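Local coordinates for BPT4 GENE 59 helicase assembly protein (PDB 1C1K), which loads the replicative helicase at the fork onto DNA protected by the single-stranded DNA-binding protein, in phage T4 replication, recombination and repair, at residues Lys21-Ile26 / Gly88-Ala93; Val80-Ala85 / Leu96-Glu101. All coordinates share one frame; numbering follows the deposited sequence.

Overall arrangement
Both contacts lie in the N-terminal part of this two-domain, largely helical protein, on the same side of the chain's centre. Their centres are 11 Å apart. Contact 1 sets helix 16-30 against the loop 88-93. Contact 2 sets the turn between helices 68-81 and 83-86 against helix 95-107. The segments alternate along the chain, so the loop of contact 1 runs between the two halves of contact 2. They touch directly: Ala93 O is 3.2 Å from Asn82 ND2, a probable hydrogen bond, and Ala93 CB packs 4.0 Å from Ala85 CB. Each contact centres on one aromatic ring with a side chain over its face.

Contact 1. Residues Lys21-Ile26 / Gly88-Ala93; sequences KLYLMI and GDISDA
Ile90 lays its CG2 methyl over one face of the Tyr23 ring. Ile90 CG2 sits 3.6 Å from the centroid of the Tyr23 ring and 15° off its normal, a CH-pi contact displaced toward the hydroxyl end. The branch carbon comes closer to a single ring atom, with Ile90 CB 3.4 Å from Tyr23 CE1. Tyr23 reaches across because its CG is anti to the backbone N (chi1 158°), which carries the phenol off the helix toward the loop. In Ile90 the CG1 arm takes the anti place, and CG2 is left between the backbone N and the carbonyl carbon, where it meets the ring.

The phenol oxygen is tied to the loop through two waters. Water 1 lies in the ring plane, 3.0 Å from Tyr23 OH, and donates to Gly88 O at 2.8 Å. Water 2 is 2.6 Å from Tyr23 OH; it donates to Asp89 OD2 and accepts from Ile90 N. The hydroxyl is thus bridged to both backbone and carboxylate.

The contact joins helix 16-30 to the loop between helices 83-86 and 95-107. Phe75 of helix 68-81 also meets the Tyr23 ring, and Phe58 and Phe59 of helix 56-65 pack on Ile90.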
ATOM      1  N   LYS A  21     -12.143   3.128  15.901  1.00  3.53           N
ATOM      2  CA  LYS A  21     -12.347   4.274  15.012  1.00  3.96           C
ATOM      3  C   LYS A  21     -11.177   4.418  14.047  1.00  4.25           C
ATOM      4  O   LYS A  21     -11.368   4.714  12.861  1.00  4.67           O
ATOM      5  CB  LYS A  21     -12.492   5.558  15.826  1.00  6.52           C
ATOM      6  CG  LYS A  21     -13.797   5.646  16.605  1.00  9.52           C
ATOM      7  CD  LYS A  21     -13.967   7.009  17.244  1.00 13.67           C
ATOM      8  CE  LYS A  21     -15.254   7.071  18.045  1.00 17.50           C
ATOM      9  NZ  LYS A  21     -15.253   8.208  19.014  1.00 22.40           N
ATOM     10  N   LEU A  22      -9.963   4.225  14.557  1.00  3.21           N
ATOM     11  CA  LEU A  22      -8.773   4.323  13.718  1.00  3.63           C
ATOM     12  C   LEU A  22      -8.819   3.245  12.626  1.00  3.63           C
ATOM     13  O   LEU A  22      -8.560   3.520  11.457  1.00  3.75           O
ATOM     14  CB  LEU A  22      -7.508   4.158  14.564  1.00  3.87           C
ATOM     15  CG  LEU A  22      -6.178   4.229  13.802  1.00  4.80           C
ATOM     16  CD1 LEU A  22      -5.899   5.670  13.374  1.00  5.07           C
ATOM     17  CD2 LEU A  22      -5.043   3.710  14.690  1.00  4.85           C
ATOM     18  N   TYR A  23      -9.149   2.019  13.014  1.00  3.22           N
ATOM     19  CA  TYR A  23      -9.237   0.928  12.056  1.00  3.31           C
ATOM     20  C   TYR A  23     -10.272   1.238  10.976  1.00  4.56           C
ATOM     21  O   TYR A  23      -9.999   1.087   9.782  1.00  4.41           O
ATOM     22  CB  TYR A  23      -9.624  -0.375  12.760  1.00  4.11           C
ATOM     23  CG  TYR A  23     -10.235  -1.402  11.833  1.00  5.22           C
ATOM     24  CD1 TYR A  23      -9.479  -2.005  10.829  1.00  7.62           C
ATOM     25  CD2 TYR A  23     -11.573  -1.764  11.951  1.00  8.23           C
ATOM     26  CE1 TYR A  23     -10.047  -2.945   9.965  1.00  9.60           C
ATOM     27  CE2 TYR A  23     -12.148  -2.699  11.096  1.00  9.21           C
ATOM     28  CZ  TYR A  23     -11.380  -3.283  10.107  1.00 10.60           C
ATOM     29  OH  TYR A  23     -11.954  -4.203   9.256  1.00 14.70           O
ATOM     30  N   LEU A  24     -11.458   1.668  11.399  1.00  4.59           N
ATOM     31  CA  LEU A  24     -12.538   1.972  10.464  1.00  5.01           C
ATOM     32  C   LEU A  24     -12.178   3.082   9.488  1.00  4.91           C
ATOM     33  O   LEU A  24     -12.489   2.992   8.302  1.00  6.36           O
ATOM     34  CB  LEU A  24     -13.822   2.348  11.219  1.00  6.53           C
ATOM     35  CG  LEU A  24     -15.110   2.196  10.394  1.00  8.45           C
ATOM     36  CD1 LEU A  24     -15.305   0.743   9.997  1.00 11.07           C
ATOM     37  CD2 LEU A  24     -16.308   2.670  11.207  1.00  8.97           C
ATOM     38  N   MET A  25     -11.531   4.132   9.977  1.00  5.10           N
ATOM     39  CA  MET A  25     -11.151   5.227   9.099  1.00  5.29           C
ATOM     40  C   MET A  25     -10.110   4.765   8.082  1.00  5.22           C
ATOM     41  O   MET A  25     -10.183   5.141   6.922  1.00  4.75           O
ATOM     42  CB  MET A  25     -10.632   6.415   9.914  1.00  7.24           C
ATOM     43  CG  MET A  25      -9.224   6.284  10.464  1.00  9.74           C
ATOM     44  SD  MET A  25      -8.661   7.854  11.181  1.00 14.48           S
ATOM     45  CE  MET A  25      -9.484   9.010  10.131  1.00  4.18           C
ATOM     46  N   ILE A  26      -9.155   3.940   8.505  1.00  4.06           N
ATOM     47  CA  ILE A  26      -8.136   3.456   7.579  1.00  4.51           C
ATOM     48  C   ILE A  26      -8.750   2.457   6.600  1.00  4.80           C
ATOM     49  O   ILE A  26      -8.392   2.428   5.423  1.00  5.11           O
ATOM     50  CB  ILE A  26      -6.943   2.816   8.345  1.00  3.96           C
ATOM     51  CG1 ILE A  26      -6.221   3.908   9.142  1.00  4.82           C
ATOM     52  CG2 ILE A  26      -5.961   2.142   7.356  1.00  5.26           C
ATOM     53  CD1 ILE A  26      -5.197   3.391  10.148  1.00  5.53           C
ATOM     54  N   GLY A  88     -12.168  -9.428   4.467  1.00 22.19           N
ATOM     55  CA  GLY A  88     -12.410 -10.060   5.756  1.00 19.22           C
ATOM     56  C   GLY A  88     -12.146  -9.135   6.932  1.00 18.25           C
ATOM     57  O   GLY A  88     -11.411  -8.154   6.802  1.00 19.16           O
ATOM     58  N   ASP A  89     -12.738  -9.449   8.084  1.00 16.16           N
ATOM     59  CA  ASP A  89     -12.576  -8.640   9.295  1.00 14.44           C
ATOM     60  C   ASP A  89     -11.147  -8.666   9.824  1.00 11.86           C
ATOM     61  O   ASP A  89     -10.479  -9.699   9.804  1.00 11.30           O
ATOM     62  CB  ASP A  89     -13.526  -9.125  10.390  1.00 15.57           C
ATOM     63  CG  ASP A  89     -14.949  -8.633  10.192  1.00 17.87           C
ATOM     64  OD1 ASP A  89     -15.859  -9.180  10.848  1.00 17.97           O
ATOM     65  OD2 ASP A  89     -15.160  -7.703   9.384  1.00 19.62           O
ATOM     66  N   ILE A  90     -10.697  -7.520  10.319  1.00  9.94           N
ATOM     67  CA  ILE A  90      -9.344  -7.381  10.832  1.00  8.03           C
ATOM     68  C   ILE A  90      -9.063  -8.294  12.019  1.00  8.20           C
ATOM     69  O   ILE A  90      -7.928  -8.724  12.219  1.00  8.24           O
ATOM     70  CB  ILE A  90      -9.057  -5.902  11.221  1.00  8.73           C
ATOM     71  CG1 ILE A  90      -7.565  -5.713  11.500  1.00  8.83           C
ATOM     72  CG2 ILE A  90      -9.895  -5.497  12.430  1.00 10.68           C
ATOM     73  CD1 ILE A  90      -6.700  -5.859  10.275  1.00  9.69           C
ATOM     74  N   SER A  91     -10.094  -8.599  12.805  1.00  7.85           N
ATOM     75  CA  SER A  91      -9.926  -9.477  13.961  1.00  8.18           C
ATOM     76  C   SER A  91      -9.796 -10.952  13.558  1.00  9.01           C
ATOM     77  O   SER A  91      -9.545 -11.806  14.407  1.00  9.24           O
ATOM     78  CB  SER A  91     -11.107  -9.314  14.924  1.00  6.96           C
ATOM     79  OG  SER A  91     -12.336  -9.514  14.253  1.00  6.84           O
ATOM     80  N   ASP A  92      -9.973 -11.234  12.268  1.00  9.87           N
ATOM     81  CA  ASP A  92      -9.889 -12.595  11.721  1.00 11.83           C
ATOM     82  C   ASP A  92      -8.705 -12.736  10.764  1.00 12.63           C
ATOM     83  O   ASP A  92      -8.467 -13.816  10.228  1.00 12.54           O
ATOM     84  CB  ASP A  92     -11.149 -12.939  10.907  1.00 12.53           C
ATOM     85  CG  ASP A  92     -12.426 -12.927  11.735  1.00 12.76           C
ATOM     86  OD1 ASP A  92     -12.392 -13.375  12.898  1.00 14.25           O
ATOM     87  OD2 ASP A  92     -13.470 -12.477  11.206  1.00 13.51           O
ATOM     88  N   ALA A  93      -7.967 -11.652  10.544  1.00 12.84           N
ATOM     89  CA  ALA A  93      -6.855 -11.677   9.588  1.00 13.46           C
ATOM     90  C   ALA A  93      -5.465 -12.008  10.101  1.00 13.65           C
ATOM     91  O   ALA A  93      -4.505 -11.897   9.335  1.00 13.60           O
ATOM     92  CB  ALA A  93      -6.801 -10.346   8.829  1.00 13.49           C
TER
HETATM   93  O   HOH W   1     -10.113  -5.741   7.464  1.00 16.21           O
HETATM   94  O   HOH W   2     -13.528  -5.866  10.514  1.00 16.91           O

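Contact 2. Residues Val80-Ala85 / Leu96-Glu101; sequences VANQDA and LVFYRE
Asn82 stacks its side chain on the Phe98 ring, and this carries most of the contact. The CB of Asn82 stands over the ring centre, 3.5 Å from the Phe98 centroid and 7° off the normal, a CH-pi contact. The amide continues along the same face toward the root of the ring. Asn82 ND2 is 3.6 Å from Phe98 CG, and the amide and ring planes are 14° apart. Phe98 has CG anti to its own backbone N (chi1 -173°), which sends the ring out from helix 95-107 across the end of helix 68-81.

Apolar packing is added at the ring's far end. The methyl of Ala81 lies in the ring plane at the edge, with Ala81 CB 3.7 Å from Phe98 CZ. The backbone also comes close, Asn82 N being 3.4 Å from Phe98 CZ.

The polar atoms of the Asn82 side chain bond away from the ring, within its own segment and beyond it. Asn82 OD1 accepts from Asp84 N at 3.1 Å, an N-cap bond to the short helix 83-86. The donor stands well above the carbonyl plane. ND2 bonds to Asn78 OD1 and to Ala93 O.

These bonds fix the rotation of the amide and hold it nearly flat on the ring. One asparagine therefore caps a helix, bonds to the loop beyond helix 83-86 and offers a flat surface to an aromatic side chain.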
ATOM      1  N   VAL A  80      -3.395  -2.900   3.357  1.00 12.37           N
ATOM      2  CA  VAL A  80      -2.763  -2.692   2.059  1.00 14.72           C
ATOM      3  C   VAL A  80      -2.288  -4.003   1.443  1.00 16.02           C
ATOM      4  O   VAL A  80      -2.701  -4.367   0.336  1.00 16.88           O
ATOM      5  CB  VAL A  80      -1.534  -1.756   2.149  1.00 13.56           C
ATOM      6  CG1 VAL A  80      -0.742  -1.819   0.841  1.00 14.94           C
ATOM      7  CG2 VAL A  80      -1.970  -0.340   2.423  1.00 12.84           C
ATOM      8  N   ALA A  81      -1.436  -4.716   2.178  1.00 17.60           N
ATOM      9  CA  ALA A  81      -0.838  -5.960   1.698  1.00 18.67           C
ATOM     10  C   ALA A  81      -1.434  -7.284   2.158  1.00 18.81           C
ATOM     11  O   ALA A  81      -1.107  -8.325   1.593  1.00 18.96           O
ATOM     12  CB  ALA A  81       0.650  -5.945   2.005  1.00 18.83           C
ATOM     13  N   ASN A  82      -2.285  -7.271   3.180  1.00 19.27           N
ATOM     14  CA  ASN A  82      -2.892  -8.517   3.643  1.00 18.88           C
ATOM     15  C   ASN A  82      -4.250  -8.704   2.970  1.00 21.28           C
ATOM     16  O   ASN A  82      -5.250  -8.119   3.387  1.00 20.76           O
ATOM     17  CB  ASN A  82      -3.052  -8.514   5.170  1.00 17.04           C
ATOM     18  CG  ASN A  82      -3.461  -9.875   5.713  1.00 17.10           C
ATOM     19  OD1 ASN A  82      -3.779 -10.789   4.950  1.00 16.92           O
ATOM     20  ND2 ASN A  82      -3.458 -10.015   7.030  1.00 15.37           N
ATOM     21  N   GLN A  83      -4.278  -9.523   1.921  1.00 23.36           N
ATOM     22  CA  GLN A  83      -5.510  -9.763   1.176  1.00 24.95           C
ATOM     23  C   GLN A  83      -6.621 -10.340   2.045  1.00 23.85           C
ATOM     24  O   GLN A  83      -7.801 -10.189   1.733  1.00 24.48           O
ATOM     25  CB  GLN A  83      -5.234 -10.679  -0.023  1.00 27.39           C
ATOM     26  CG  GLN A  83      -4.381 -10.010  -1.103  1.00 31.69           C
ATOM     27  CD  GLN A  83      -3.949 -10.969  -2.199  1.00 33.58           C
ATOM     28  OE1 GLN A  83      -2.761 -11.081  -2.510  1.00 36.45           O
ATOM     29  NE2 GLN A  83      -4.913 -11.664  -2.790  1.00 34.51           N
ATOM     30  N   ASP A  84      -6.243 -10.993   3.137  1.00 23.99           N
ATOM     31  CA  ASP A  84      -7.227 -11.563   4.047  1.00 24.41           C
ATOM     32  C   ASP A  84      -7.982 -10.443   4.766  1.00 24.10           C
ATOM     33  O   ASP A  84      -9.043 -10.670   5.348  1.00 24.56           O
ATOM     34  CB  ASP A  84      -6.542 -12.474   5.072  1.00 25.29           C
ATOM     35  CG  ASP A  84      -6.432 -13.914   4.595  1.00 28.21           C
ATOM     36  OD1 ASP A  84      -6.049 -14.788   5.403  1.00 29.00           O
ATOM     37  OD2 ASP A  84      -6.730 -14.176   3.409  1.00 29.61           O
ATOM     38  N   ALA A  85      -7.434  -9.232   4.715  1.00 22.89           N
ATOM     39  CA  ALA A  85      -8.056  -8.087   5.367  1.00 22.03           C
ATOM     40  C   ALA A  85      -8.728  -7.157   4.360  1.00 22.67           C
ATOM     41  O   ALA A  85      -9.408  -6.204   4.745  1.00 21.90           O
ATOM     42  CB  ALA A  85      -7.009  -7.317   6.173  1.00 21.62           C
ATOM     43  N   LEU A  96      -1.702  -9.144  13.748  1.00 10.45           N
ATOM     44  CA  LEU A  96      -0.463  -8.858  14.460  1.00 12.02           C
ATOM     45  C   LEU A  96       0.715  -9.612  13.864  1.00 12.02           C
ATOM     46  O   LEU A  96       1.811  -9.065  13.724  1.00 10.99           O
ATOM     47  CB  LEU A  96      -0.618  -9.185  15.947  1.00 13.06           C
ATOM     48  CG  LEU A  96      -0.961  -8.014  16.882  1.00 15.82           C
ATOM     49  CD1 LEU A  96      -1.338  -6.762  16.094  1.00 13.85           C
ATOM     50  CD2 LEU A  96      -2.097  -8.434  17.804  1.00 16.16           C
ATOM     51  N   VAL A  97       0.486 -10.871  13.507  1.00 12.49           N
ATOM     52  CA  VAL A  97       1.542 -11.673  12.908  1.00 13.22           C
ATOM     53  C   VAL A  97       1.942 -11.014  11.592  1.00 12.66           C
ATOM     54  O   VAL A  97       3.124 -10.808  11.326  1.00 13.50           O
ATOM     55  CB  VAL A  97       1.055 -13.109  12.629  1.00 14.48           C
ATOM     56  CG1 VAL A  97       1.991 -13.795  11.654  1.00 15.29           C
ATOM     57  CG2 VAL A  97       0.982 -13.891  13.923  1.00 13.64           C
ATOM     58  N   PHE A  98       0.945 -10.668  10.781  1.00 12.13           N
ATOM     59  CA  PHE A  98       1.196 -10.042   9.488  1.00 11.51           C
ATOM     60  C   PHE A  98       1.948  -8.726   9.631  1.00 12.50           C
ATOM     61  O   PHE A  98       2.858  -8.435   8.859  1.00 12.88           O
ATOM     62  CB  PHE A  98      -0.122  -9.804   8.744  1.00  9.55           C
ATOM     63  CG  PHE A  98       0.066  -9.321   7.333  1.00 10.12           C
ATOM     64  CD1 PHE A  98       0.088 -10.223   6.275  1.00 10.09           C
ATOM     65  CD2 PHE A  98       0.256  -7.968   7.066  1.00  8.70           C
ATOM     66  CE1 PHE A  98       0.301  -9.789   4.973  1.00 12.13           C
ATOM     67  CE2 PHE A  98       0.471  -7.520   5.769  1.00 10.68           C
ATOM     68  CZ  PHE A  98       0.495  -8.434   4.718  1.00 11.42           C
ATOM     69  N   TYR A  99       1.562  -7.932  10.622  1.00 11.74           N
ATOM     70  CA  TYR A  99       2.187  -6.641  10.874  1.00 12.47           C
ATOM     71  C   TYR A  99       3.660  -6.768  11.266  1.00 13.88           C
ATOM     72  O   TYR A  99       4.510  -6.016  10.776  1.00 14.42           O
ATOM     73  CB  TYR A  99       1.417  -5.916  11.977  1.00 11.43           C
ATOM     74  CG  TYR A  99       2.239  -4.941  12.785  1.00 10.51           C
ATOM     75  CD1 TYR A  99       2.543  -3.676  12.285  1.00 10.71           C
ATOM     76  CD2 TYR A  99       2.654  -5.259  14.073  1.00 10.22           C
ATOM     77  CE1 TYR A  99       3.234  -2.744  13.053  1.00 12.13           C
ATOM     78  CE2 TYR A  99       3.344  -4.340  14.849  1.00 12.85           C
ATOM     79  CZ  TYR A  99       3.626  -3.080  14.336  1.00 12.72           C
ATOM     80  OH  TYR A  99       4.268  -2.153  15.125  1.00 14.31           O
ATOM     81  N   ARG A 100       3.960  -7.708  12.157  1.00 14.45           N
ATOM     82  CA  ARG A 100       5.338  -7.901  12.590  1.00 17.84           C
ATOM     83  C   ARG A 100       6.214  -8.229  11.379  1.00 20.04           C
ATOM     84  O   ARG A 100       7.329  -7.723  11.249  1.00 21.10           O
ATOM     85  CB  ARG A 100       5.411  -9.026  13.629  1.00 17.46           C
ATOM     86  CG  ARG A 100       4.959  -8.597  15.024  1.00 17.84           C
ATOM     87  CD  ARG A 100       5.313  -9.624  16.098  1.00 17.80           C
ATOM     88  NE  ARG A 100       4.365 -10.736  16.137  1.00 19.91           N
ATOM     89  CZ  ARG A 100       3.165 -10.683  16.708  1.00 20.02           C
ATOM     90  NH1 ARG A 100       2.752  -9.567  17.297  1.00 20.87           N
ATOM     91  NH2 ARG A 100       2.375 -11.749  16.692  1.00 20.75           N
ATOM     92  N   GLU A 101       5.695  -9.063  10.483  1.00 20.70           N
ATOM     93  CA  GLU A 101       6.437  -9.438   9.289  1.00 22.70           C
ATOM     94  C   GLU A 101       6.588  -8.251   8.339  1.00 22.20           C
ATOM     95  O   GLU A 101       7.627  -8.087   7.700  1.00 22.34           O
ATOM     96  CB  GLU A 101       5.732 -10.590   8.568  1.00 25.24           C
ATOM     97  CG  GLU A 101       6.639 -11.767   8.247  1.00 32.13           C
ATOM     98  CD  GLU A 101       7.356 -11.616   6.915  1.00 34.73           C
ATOM     99  OE1 GLU A 101       8.585 -11.850   6.868  1.00 36.59           O
ATOM    100  OE2 GLU A 101       6.690 -11.267   5.914  1.00 36.95           O
TER